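Local coordinates for protein kinectin 1 (Kinesin receptor) (Legionella pneumophila, PDB 4MU6) that is a Legionella effector of unknown molecular function, predicted to carry coiled coils and a transmembrane helix, of which this is the helical N-terminal domain, at residues L27-S30 with G31-L35; L251-E254 with A255-N259; I258-P261 with L262-E266; E265-Q268 with K269-N272; Q281-D284 with A285-V289. All coordinates share one frame; numbering follows the deposited sequence.

Contact 1. Residues L27-S30 with G31-L35; sequences LSFS and GLKDL
Ser28 and Gly31 meet through a side-chain-to-backbone bond: Gly31 N donates to Ser28 OG at 3.2 Å, with an N-H...O angle of 147°. The Ser28 hydroxyl sits between its own backbone N and carbonyl carbon (chi1 67°), which turns OG forward over the start of helix 29-38 to receive that N-H. The carbonyl of the same residue takes the next amide, Leu32 N to Ser28 O at 3.0 Å, so one residue satisfies two N-H groups of the first turn. Phe29 O accepts from Lys33 N at 2.8 Å and Ser30 O from Asp34 N at 3.2 Å, which starts the regular helical pattern.

The tight side is apolar. Leu32 CD1 lies 3.8 Å from Leu27 CB, and Leu32, which is buried, also packs on Phe263 and Leu267 of helix 227-273, while Leu27 reaches Tyr270 and the end of helix 10-22. Around the helix, Phe29 touches the aliphatic part of Lys33: Lys33 CB stands 4.1 Å above one face of the Phe29 ring, offset toward the rim, and Lys33 CD is 3.9 Å from Phe29 CE2. The looser side carries Ser28, Ser30 and Asp34, all exposed, with little beyond backbone bonds joining the last two. A serine N-cap followed by a first turn with one apolar flank is typical of a short amphipathic helix docked on a helical bundle.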
# COMPACT_ATOMS: atom_id res chain seq x y z
N LEU A 27 6.97 1.77 -51.93
CA LEU A 27 8.02 0.80 -51.63
C LEU A 27 8.78 0.44 -52.91
O LEU A 27 8.22 0.49 -54.00
CB LEU A 27 7.42 -0.43 -50.95
CG LEU A 27 6.70 -0.10 -49.64
CD1 LEU A 27 5.85 -1.29 -49.15
CD2 LEU A 27 7.71 0.33 -48.57
N SER A 28 10.06 0.11 -52.77
CA SER A 28 10.92 -0.09 -53.94
C SER A 28 11.27 -1.57 -54.16
O SER A 28 11.24 -2.37 -53.22
CB SER A 28 12.22 0.70 -53.77
OG SER A 28 12.98 0.16 -52.71
N PHE A 29 11.62 -1.92 -55.40
CA PHE A 29 12.05 -3.28 -55.68
C PHE A 29 13.17 -3.78 -54.76
O PHE A 29 13.04 -4.84 -54.12
CB PHE A 29 12.50 -3.46 -57.14
CG PHE A 29 13.13 -4.80 -57.38
CD1 PHE A 29 12.34 -5.92 -57.51
CD2 PHE A 29 14.51 -4.94 -57.36
CE1 PHE A 29 12.90 -7.16 -57.65
CE2 PHE A 29 15.09 -6.19 -57.51
CZ PHE A 29 14.28 -7.31 -57.66
N SER A 30 14.28 -3.05 -54.70
CA SER A 30 15.45 -3.52 -53.94
C SER A 30 15.16 -3.57 -52.44
O SER A 30 15.65 -4.45 -51.73
CB SER A 30 16.71 -2.71 -54.26
OG SER A 30 16.48 -1.32 -54.13
N GLY A 31 14.35 -2.63 -51.96
CA GLY A 31 13.89 -2.68 -50.58
C GLY A 31 13.15 -3.98 -50.29
O GLY A 31 13.49 -4.72 -49.37
N LEU A 32 12.13 -4.26 -51.10
CA LEU A 32 11.29 -5.41 -50.85
C LEU A 32 12.06 -6.71 -51.05
O LEU A 32 11.91 -7.65 -50.26
CB LEU A 32 10.03 -5.35 -51.72
CG LEU A 32 9.05 -4.29 -51.20
CD1 LEU A 32 7.93 -4.03 -52.19
CD2 LEU A 32 8.48 -4.72 -49.85
N LYS A 33 12.93 -6.74 -52.06
CA LYS A 33 13.78 -7.89 -52.33
C LYS A 33 14.62 -8.30 -51.12
O LYS A 33 14.71 -9.48 -50.77
CB LYS A 33 14.70 -7.60 -53.52
CG LYS A 33 15.39 -8.82 -54.09
CD LYS A 33 16.73 -8.43 -54.71
CE LYS A 33 17.61 -7.79 -53.65
NZ LYS A 33 18.86 -7.22 -54.20
N ASP A 34 15.24 -7.33 -50.46
CA ASP A 34 16.06 -7.65 -49.29
C ASP A 34 15.21 -8.13 -48.12
O ASP A 34 15.58 -9.06 -47.39
CB ASP A 34 16.94 -6.46 -48.87
CG ASP A 34 18.21 -6.35 -49.71
OD1 ASP A 34 18.70 -7.40 -50.18
OD2 ASP A 34 18.70 -5.22 -49.93
N LEU A 35 14.04 -7.52 -47.95
CA LEU A 35 13.16 -7.94 -46.87
C LEU A 35 12.73 -9.40 -47.08
O LEU A 35 12.73 -10.18 -46.13
CB LEU A 35 11.97 -7.00 -46.71
CG LEU A 35 12.30 -5.59 -46.18
CD1 LEU A 35 11.09 -4.71 -46.25
CD2 LEU A 35 12.82 -5.63 -44.73

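Contact 2. Residues L251-E254 with A255-N259; sequences LIQE and ADQIN
Four i to i+4 backbone bonds join Leu251-Glu254 to Ala255-Asn259, straight at first, with Ala255 N to Leu251 O at 2.9 Å (N-H...O angle 171°), and slackening toward Ile258, whose N reaches Glu254 O at 3.2 Å and 139°. Among the side chains, Gln253 and Gln257 are one turn apart and cross at a slant. Gln253 leaves with CG anti to the backbone N and bends at chi2, which carries its amide forward along the helix to Gln257. NE2 of Gln253 comes within 3.7 Å of Gln257 CG; its 3.5 Å separation from Gln257 OE1 has too poor an angle for a hydrogen bond, and the two amide planes are turned 34° apart. The pair therefore touches by packing on an exposed face.

This is the amphipathic pattern of a long bundle helix, 227-273: Ala255, buried, rests on Ile10 and Val14 of helix 10-22, while Ile252 and Asp256 face His46 of helix 43-105. The small Ala255 methyl lies 3.4 Å from Leu251 O. Near the end of the segment, Ile258 places CG1 3.5 Å from Glu254 O, over the carbonyl that its own amide uses, and Asn259 OD1 accepts a hydrogen bond from Ile42 N.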
# COMPACT_ATOMS: atom_id res chain seq x y z
N LEU A 251 4.84 -11.80 -25.51
CA LEU A 251 4.06 -11.31 -26.64
C LEU A 251 4.97 -10.72 -27.72
O LEU A 251 4.74 -10.91 -28.93
CB LEU A 251 3.05 -10.27 -26.16
CG LEU A 251 1.77 -10.88 -25.57
CD1 LEU A 251 0.90 -9.82 -24.89
CD2 LEU A 251 0.99 -11.62 -26.66
N ILE A 252 6.01 -10.01 -27.30
CA ILE A 252 6.97 -9.50 -28.25
C ILE A 252 7.69 -10.65 -28.96
O ILE A 252 7.83 -10.64 -30.18
CB ILE A 252 7.96 -8.54 -27.58
CG1 ILE A 252 7.22 -7.26 -27.17
CG2 ILE A 252 9.10 -8.19 -28.54
CD1 ILE A 252 7.90 -6.49 -26.08
N GLN A 253 8.11 -11.66 -28.20
CA GLN A 253 8.78 -12.81 -28.79
C GLN A 253 7.86 -13.55 -29.76
O GLN A 253 8.29 -13.98 -30.81
CB GLN A 253 9.31 -13.76 -27.72
CG GLN A 253 10.01 -14.98 -28.29
CD GLN A 253 11.14 -14.62 -29.25
OE1 GLN A 253 11.77 -13.57 -29.12
NE2 GLN A 253 11.38 -15.49 -30.23
N GLU A 254 6.58 -13.68 -29.40
CA GLU A 254 5.61 -14.31 -30.28
C GLU A 254 5.44 -13.56 -31.60
O GLU A 254 5.53 -14.14 -32.69
CB GLU A 254 4.25 -14.41 -29.58
CG GLU A 254 3.47 -15.66 -29.95
CD GLU A 254 2.33 -15.94 -28.99
OE1 GLU A 254 2.42 -15.53 -27.80
OE2 GLU A 254 1.34 -16.57 -29.42
N ALA A 255 5.19 -12.26 -31.49
CA ALA A 255 5.05 -11.38 -32.63
C ALA A 255 6.28 -11.44 -33.51
O ALA A 255 6.18 -11.35 -34.73
CB ALA A 255 4.79 -9.94 -32.16
N ASP A 256 7.45 -11.56 -32.89
CA ASP A 256 8.70 -11.73 -33.62
C ASP A 256 8.65 -13.02 -34.44
O ASP A 256 9.02 -13.03 -35.62
CB ASP A 256 9.88 -11.80 -32.64
CG ASP A 256 11.21 -12.09 -33.33
OD1 ASP A 256 11.46 -13.26 -33.71
OD2 ASP A 256 12.00 -11.14 -33.47
N GLN A 257 8.20 -14.10 -33.82
CA GLN A 257 8.19 -15.42 -34.47
C GLN A 257 7.33 -15.47 -35.73
O GLN A 257 7.66 -16.17 -36.69
CB GLN A 257 7.70 -16.49 -33.49
CG GLN A 257 8.70 -16.86 -32.43
CD GLN A 257 9.90 -17.59 -32.99
OE1 GLN A 257 10.91 -16.98 -33.35
NE2 GLN A 257 9.79 -18.92 -33.07
N ILE A 258 6.22 -14.73 -35.72
CA ILE A 258 5.24 -14.85 -36.79
C ILE A 258 5.29 -13.70 -37.81
O ILE A 258 4.54 -13.71 -38.78
CB ILE A 258 3.82 -14.92 -36.22
CG1 ILE A 258 3.47 -13.60 -35.53
CG2 ILE A 258 3.68 -16.10 -35.26
CD1 ILE A 258 2.01 -13.50 -35.10
N ASN A 259 6.14 -12.71 -37.56
CA ASN A 259 6.25 -11.52 -38.40
C ASN A 259 6.53 -11.87 -39.86
O ASN A 259 5.77 -11.50 -40.76
CB ASN A 259 7.35 -10.61 -37.85
CG ASN A 259 7.45 -9.28 -38.59
OD1 ASN A 259 8.06 -9.20 -39.65
ND2 ASN A 259 6.90 -8.21 -37.99

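Contact 3. Residues I258-P261 with L262-E266; sequences INYP and LFLEE
Ile258 and Leu262 leave the helix in the same direction, one turn apart, with their CD1 methyls separated by 4.1 Å. The backbone link beneath them, Leu262 N to Ile258 O, is weak at 3.3 Å. Leu262 also packs on Thr15 and Ile18 of helix 10-22.

Asn259 contributes its carbonyl, which accepts from Phe263 N at 3.0 Å; its side chain is turned elsewhere, OD1 taking Ile42 N. Phe263 in turn is buried against Ile42 and Ile45.

Tyr260 carries the main side-chain contact. With CG anti to the backbone N (chi1 180°), the ring follows the helix forward and both Leu264 methyls gather near its phenol end: Leu264 CD1 lies 3.5 Å from Tyr260 OH and 3.8 Å from Tyr260 CZ. The approach is oblique, and the hydroxyl is hydrogen-bonded to Ile36 O, which ties the ring to the end of helix 29-38. The segment belongs to a proline-kinked helix of a bundle, helix 227-273, which continues through the kink.

Pro261 is the residue at that kink, having no N-H to give to the turn before it. It still serves as acceptor, since its O takes Glu265 N at 3.2 Å with an N-H...O angle of 166°. Pro261 is exposed; Glu265 CG lies 3.5 Å from the same carbonyl oxygen, Pro261 O.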
# COMPACT_ATOMS: atom_id res chain seq x y z
N ILE A 258 6.22 -14.73 -35.72
CA ILE A 258 5.24 -14.85 -36.79
C ILE A 258 5.29 -13.70 -37.81
O ILE A 258 4.54 -13.71 -38.78
CB ILE A 258 3.82 -14.92 -36.22
CG1 ILE A 258 3.47 -13.60 -35.53
CG2 ILE A 258 3.68 -16.10 -35.26
CD1 ILE A 258 2.01 -13.50 -35.10
N ASN A 259 6.14 -12.71 -37.56
CA ASN A 259 6.25 -11.52 -38.40
C ASN A 259 6.53 -11.87 -39.86
O ASN A 259 5.77 -11.50 -40.76
CB ASN A 259 7.35 -10.61 -37.85
CG ASN A 259 7.45 -9.28 -38.59
OD1 ASN A 259 8.06 -9.20 -39.65
ND2 ASN A 259 6.90 -8.21 -37.99
N TYR A 260 7.64 -12.55 -40.11
CA TYR A 260 8.07 -12.83 -41.47
C TYR A 260 7.06 -13.61 -42.32
O TYR A 260 6.75 -13.19 -43.44
CB TYR A 260 9.46 -13.48 -41.51
CG TYR A 260 9.90 -13.77 -42.93
CD1 TYR A 260 10.44 -12.76 -43.71
CD2 TYR A 260 9.75 -15.04 -43.49
CE1 TYR A 260 10.84 -13.00 -45.02
CE2 TYR A 260 10.13 -15.29 -44.80
CZ TYR A 260 10.67 -14.27 -45.56
OH TYR A 260 11.07 -14.49 -46.85
N PRO A 261 6.53 -14.74 -41.81
CA PRO A 261 5.60 -15.47 -42.69
C PRO A 261 4.33 -14.66 -43.00
O PRO A 261 3.80 -14.76 -44.11
CB PRO A 261 5.24 -16.73 -41.88
CG PRO A 261 6.34 -16.87 -40.85
CD PRO A 261 6.83 -15.48 -40.57
N LEU A 262 3.88 -13.86 -42.05
CA LEU A 262 2.69 -13.04 -42.27
C LEU A 262 2.96 -11.97 -43.31
O LEU A 262 2.13 -11.68 -44.17
CB LEU A 262 2.22 -12.38 -40.96
CG LEU A 262 1.39 -13.21 -39.98
CD1 LEU A 262 0.89 -12.34 -38.82
CD2 LEU A 262 0.21 -13.87 -40.69
N PHE A 263 4.15 -11.39 -43.24
CA PHE A 263 4.53 -10.34 -44.17
C PHE A 263 4.57 -10.87 -45.61
O PHE A 263 4.15 -10.19 -46.55
CB PHE A 263 5.89 -9.77 -43.80
CG PHE A 263 6.43 -8.78 -44.79
CD1 PHE A 263 6.00 -7.46 -44.78
CD2 PHE A 263 7.38 -9.17 -45.73
CE1 PHE A 263 6.50 -6.53 -45.69
CE2 PHE A 263 7.88 -8.25 -46.65
CZ PHE A 263 7.45 -6.93 -46.63
N LEU A 264 5.10 -12.07 -45.76
CA LEU A 264 5.19 -12.71 -47.07
C LEU A 264 3.79 -12.90 -47.67
O LEU A 264 3.56 -12.58 -48.83
CB LEU A 264 5.96 -14.03 -46.95
CG LEU A 264 6.98 -14.27 -48.07
CD1 LEU A 264 8.07 -13.19 -48.07
CD2 LEU A 264 7.59 -15.67 -47.97
N GLU A 265 2.86 -13.39 -46.86
CA GLU A 265 1.45 -13.53 -47.26
C GLU A 265 0.84 -12.21 -47.70
O GLU A 265 0.17 -12.12 -48.74
CB GLU A 265 0.61 -14.10 -46.11
CG GLU A 265 0.85 -15.56 -45.78
CD GLU A 265 0.22 -16.50 -46.78
OE1 GLU A 265 -0.69 -16.06 -47.52
OE2 GLU A 265 0.62 -17.69 -46.84
N GLU A 266 1.04 -11.17 -46.90
CA GLU A 266 0.41 -9.90 -47.20
C GLU A 266 1.07 -9.22 -48.38
O GLU A 266 0.45 -8.41 -49.05
CB GLU A 266 0.43 -8.98 -45.98
CG GLU A 266 -0.58 -9.37 -44.92
CD GLU A 266 -2.00 -9.29 -45.42
OE1 GLU A 266 -2.28 -8.40 -46.25
OE2 GLU A 266 -2.84 -10.12 -45.00

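Contact 4. Residues E265-Q268 with K269-N272; sequences EELQ and KYLN
Glu266 and Lys269 form a salt bridge within one turn of helix 227-273. Lys269 NZ donates to Glu266 OE2 at 2.9 Å, meeting this oxygen on the syn side and 17° out of the carboxylate plane, and has a second, weak bond to Glu266 OE1 at 3.2 Å. The two chains extend alongside each other. Glu266 bends at chi2 (-62°) and Lys269 at chi3 (74°), which brings the ammonium up beside the two carboxylate oxygens, close to their plane. Ile18, Lys19 and Leu22 of helix 10-22 border the glutamate.

The backbone acceptors are mostly taken in turn. Glu266 O receives Tyr270 N at 3.0 Å and Leu267 O receives Leu271 N at 2.8 Å, whereas the bond from Lys269 N to Glu265 O is weak. Asn272 N goes to Lys269 O, a three-residue step. Asn272 ND2 comes 3.1 Å from Gln268 O, but the angle is too poor for a hydrogen bond; the polar ends have another partner, since Gln268 OE1 and Asn272 OD1 both accept from Lys287 NZ of helix 280-294. Tyr270 OH is likewise satisfied by Asp24 O.

On the buried flank Leu267 CD1 lies 4.0 Å from Tyr270 CD2, approaching the ring obliquely, and Leu267 packs along Leu271. The chemistry implies two kinds of polar link: the nearby ammonium of Lys269 would probably stabilise the charged carboxylate of Glu266, while the amide oxygens of Gln268 and Asn272 give Lys287 neutral acceptors.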
# COMPACT_ATOMS: atom_id res chain seq x y z
N GLU A 265 2.86 -13.39 -46.86
CA GLU A 265 1.45 -13.53 -47.26
C GLU A 265 0.84 -12.21 -47.70
O GLU A 265 0.17 -12.12 -48.74
CB GLU A 265 0.61 -14.10 -46.11
CG GLU A 265 0.85 -15.56 -45.78
CD GLU A 265 0.22 -16.50 -46.78
OE1 GLU A 265 -0.69 -16.06 -47.52
OE2 GLU A 265 0.62 -17.69 -46.84
N GLU A 266 1.04 -11.17 -46.90
CA GLU A 266 0.41 -9.90 -47.20
C GLU A 266 1.07 -9.22 -48.38
O GLU A 266 0.45 -8.41 -49.05
CB GLU A 266 0.43 -8.98 -45.98
CG GLU A 266 -0.58 -9.37 -44.92
CD GLU A 266 -2.00 -9.29 -45.42
OE1 GLU A 266 -2.28 -8.40 -46.25
OE2 GLU A 266 -2.84 -10.12 -45.00
N LEU A 267 2.34 -9.53 -48.61
CA LEU A 267 3.10 -8.86 -49.65
C LEU A 267 2.60 -9.36 -50.99
O LEU A 267 2.49 -8.59 -51.95
CB LEU A 267 4.58 -9.18 -49.50
CG LEU A 267 5.45 -8.66 -50.64
CD1 LEU A 267 5.40 -7.13 -50.66
CD2 LEU A 267 6.88 -9.15 -50.49
N GLN A 268 2.29 -10.65 -51.03
CA GLN A 268 1.73 -11.29 -52.21
C GLN A 268 0.45 -10.55 -52.59
O GLN A 268 0.27 -10.16 -53.75
CB GLN A 268 1.48 -12.78 -51.94
CG GLN A 268 1.08 -13.60 -53.16
CD GLN A 268 2.25 -13.91 -54.10
OE1 GLN A 268 2.67 -13.07 -54.89
NE2 GLN A 268 2.76 -15.14 -54.01
N LYS A 269 -0.42 -10.31 -51.60
CA LYS A 269 -1.66 -9.57 -51.83
C LYS A 269 -1.39 -8.18 -52.37
O LYS A 269 -1.99 -7.76 -53.36
CB LYS A 269 -2.51 -9.49 -50.56
CG LYS A 269 -3.01 -10.84 -50.08
CD LYS A 269 -3.37 -10.84 -48.60
CE LYS A 269 -4.67 -10.10 -48.32
NZ LYS A 269 -5.00 -10.03 -46.86
N TYR A 270 -0.49 -7.46 -51.71
CA TYR A 270 -0.04 -6.15 -52.15
C TYR A 270 0.46 -6.17 -53.59
O TYR A 270 0.21 -5.23 -54.36
CB TYR A 270 1.08 -5.71 -51.22
CG TYR A 270 1.81 -4.45 -51.59
CD1 TYR A 270 1.37 -3.21 -51.13
CD2 TYR A 270 2.99 -4.48 -52.33
CE1 TYR A 270 2.05 -2.05 -51.43
CE2 TYR A 270 3.68 -3.32 -52.64
CZ TYR A 270 3.21 -2.10 -52.17
OH TYR A 270 3.88 -0.93 -52.45
N LEU A 271 1.16 -7.24 -53.95
CA LEU A 271 1.72 -7.36 -55.29
C LEU A 271 0.66 -7.69 -56.35
O LEU A 271 0.94 -7.66 -57.55
CB LEU A 271 2.83 -8.41 -55.32
CG LEU A 271 4.14 -8.04 -54.60
CD1 LEU A 271 5.17 -9.12 -54.84
CD2 LEU A 271 4.67 -6.68 -55.07
N ASN A 272 -0.56 -7.98 -55.91
CA ASN A 272 -1.62 -8.35 -56.82
C ASN A 272 -2.67 -7.25 -56.90
O ASN A 272 -3.45 -7.19 -57.84
CB ASN A 272 -2.29 -9.66 -56.37
CG ASN A 272 -1.41 -10.89 -56.56
OD1 ASN A 272 -0.62 -11.00 -57.50
ND2 ASN A 272 -1.56 -11.84 -55.66

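Contact 5. Residues Q281-D284 with A285-V289; sequences QEVD and ALKSV
Lys287 and Val283 are brought together by their torsions: Val283 CG1 stands anti to the backbone N (chi1 -178°), and Lys287 sets CG anti to its carbonyl carbon (chi1 -77°), which lays the lysine stem back along the helix beside the valine. Val283 CG1 and Lys287 CD are 4.0 Å apart.

The ammonium does not go to Asp284. Lys287 NZ is 5.9 Å from Asp284 OD1, so opposite charges are near without a salt bridge, and within this stretch Asp284 OD1 approaches the aliphatic Lys287 CD, at 4.0 Å. Bent at chi3 and chi4, the lysine instead donates from NZ to Asn272 OD1 and Gln268 OE1, across in helix 227-273. Beneath these side chains, Val283 O accepts Lys287 N at 3.0 Å and, weakly, Leu286 N at 3.1 Å, one oxygen shared by a good and a weak bond. Asp284 O takes Ser288 N at 3.0 Å, and the Ala285 methyl, CB, lies 3.3 Å from Gln281 O.

Glu282 OE1 accepts from Ser279 N, just before the helix, and Val283 and Leu286 touch Leu278 of the same loop. Helix 280-294 packs on two others: Ala285 and Leu286 rest on Phe29 of helix 29-38, Val289 reaches Ile36 and Leu37 of that helix, and Leu286 and Lys287 lean on Leu271 of helix 227-273.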
# COMPACT_ATOMS: atom_id res chain seq x y z
N GLN A 281 7.64 -5.85 -64.60
CA GLN A 281 8.84 -6.66 -64.47
C GLN A 281 9.37 -6.73 -63.03
O GLN A 281 9.88 -7.76 -62.59
CB GLN A 281 9.94 -6.18 -65.43
CG GLN A 281 9.59 -6.46 -66.92
CD GLN A 281 10.78 -6.28 -67.85
OE1 GLN A 281 11.94 -6.44 -67.44
NE2 GLN A 281 10.51 -5.94 -69.12
N GLU A 282 9.23 -5.63 -62.29
CA GLU A 282 9.61 -5.59 -60.89
C GLU A 282 8.78 -6.57 -60.07
O GLU A 282 9.32 -7.36 -59.28
CB GLU A 282 9.49 -4.16 -60.35
CG GLU A 282 10.58 -3.24 -60.87
CD GLU A 282 10.50 -1.82 -60.32
OE1 GLU A 282 9.37 -1.30 -60.15
OE2 GLU A 282 11.57 -1.23 -60.06
N VAL A 283 7.47 -6.51 -60.27
CA VAL A 283 6.53 -7.42 -59.63
C VAL A 283 6.91 -8.88 -59.87
O VAL A 283 7.00 -9.68 -58.93
CB VAL A 283 5.09 -7.19 -60.15
CG1 VAL A 283 4.12 -8.09 -59.45
CG2 VAL A 283 4.68 -5.75 -59.93
N ASP A 284 7.15 -9.22 -61.13
CA ASP A 284 7.46 -10.60 -61.47
C ASP A 284 8.78 -11.03 -60.84
O ASP A 284 8.92 -12.17 -60.41
CB ASP A 284 7.50 -10.80 -62.99
CG ASP A 284 6.10 -10.85 -63.59
OD1 ASP A 284 5.12 -10.98 -62.82
OD2 ASP A 284 6.00 -10.78 -64.83
N ALA A 285 9.74 -10.10 -60.79
CA ALA A 285 11.04 -10.37 -60.19
C ALA A 285 10.92 -10.61 -58.69
O ALA A 285 11.68 -11.38 -58.11
CB ALA A 285 12.01 -9.24 -60.47
N LEU A 286 9.95 -9.97 -58.05
CA LEU A 286 9.77 -10.16 -56.61
C LEU A 286 9.09 -11.51 -56.34
O LEU A 286 9.42 -12.21 -55.38
CB LEU A 286 8.96 -9.03 -55.99
CG LEU A 286 9.64 -7.67 -55.81
CD1 LEU A 286 8.59 -6.66 -55.44
CD2 LEU A 286 10.75 -7.72 -54.74
N LYS A 287 8.16 -11.85 -57.22
CA LYS A 287 7.47 -13.13 -57.17
C LYS A 287 8.45 -14.28 -57.34
O LYS A 287 8.33 -15.32 -56.70
CB LYS A 287 6.37 -13.18 -58.23
CG LYS A 287 5.12 -12.38 -57.86
CD LYS A 287 4.27 -12.08 -59.11
CE LYS A 287 2.77 -12.25 -58.85
NZ LYS A 287 2.27 -11.53 -57.65
N SER A 288 9.44 -14.08 -58.20
CA SER A 288 10.51 -15.06 -58.35
C SER A 288 11.24 -15.30 -57.01
O SER A 288 11.50 -16.44 -56.64
CB SER A 288 11.49 -14.62 -59.43
OG SER A 288 12.64 -15.45 -59.45
N VAL A 289 11.57 -14.23 -56.29
CA VAL A 289 12.25 -14.39 -55.01
C VAL A 289 11.32 -15.04 -53.98
O VAL A 289 11.73 -15.92 -53.20
CB VAL A 289 12.80 -13.05 -54.45
CG1 VAL A 289 13.57 -13.31 -53.17
CG2 VAL A 289 13.71 -12.40 -55.45

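Overall arrangement
All five contacts lie toward one end of an elongated, all-helical chain. Contacts 2, 3 and 4 follow one another along helix 227-273, contacts 2 and 3 sharing Ile258 and Asn259, contacts 3 and 4 Glu265 and Glu266. Contacts 3 and 4 are partly buried; contacts 1, 2 and 5 are more superficial. Contact 1 caps a short helix that touches contacts 3, 4 and 5 by apolar packing, whereas contacts 4 and 5 also share polar bonds. Contact 2, about 27 Å between centres from contact 5, touches neither it nor contact 1. Polar links differ too: serine cap, intrahelical salt bridge, and a lysine bridging two helices.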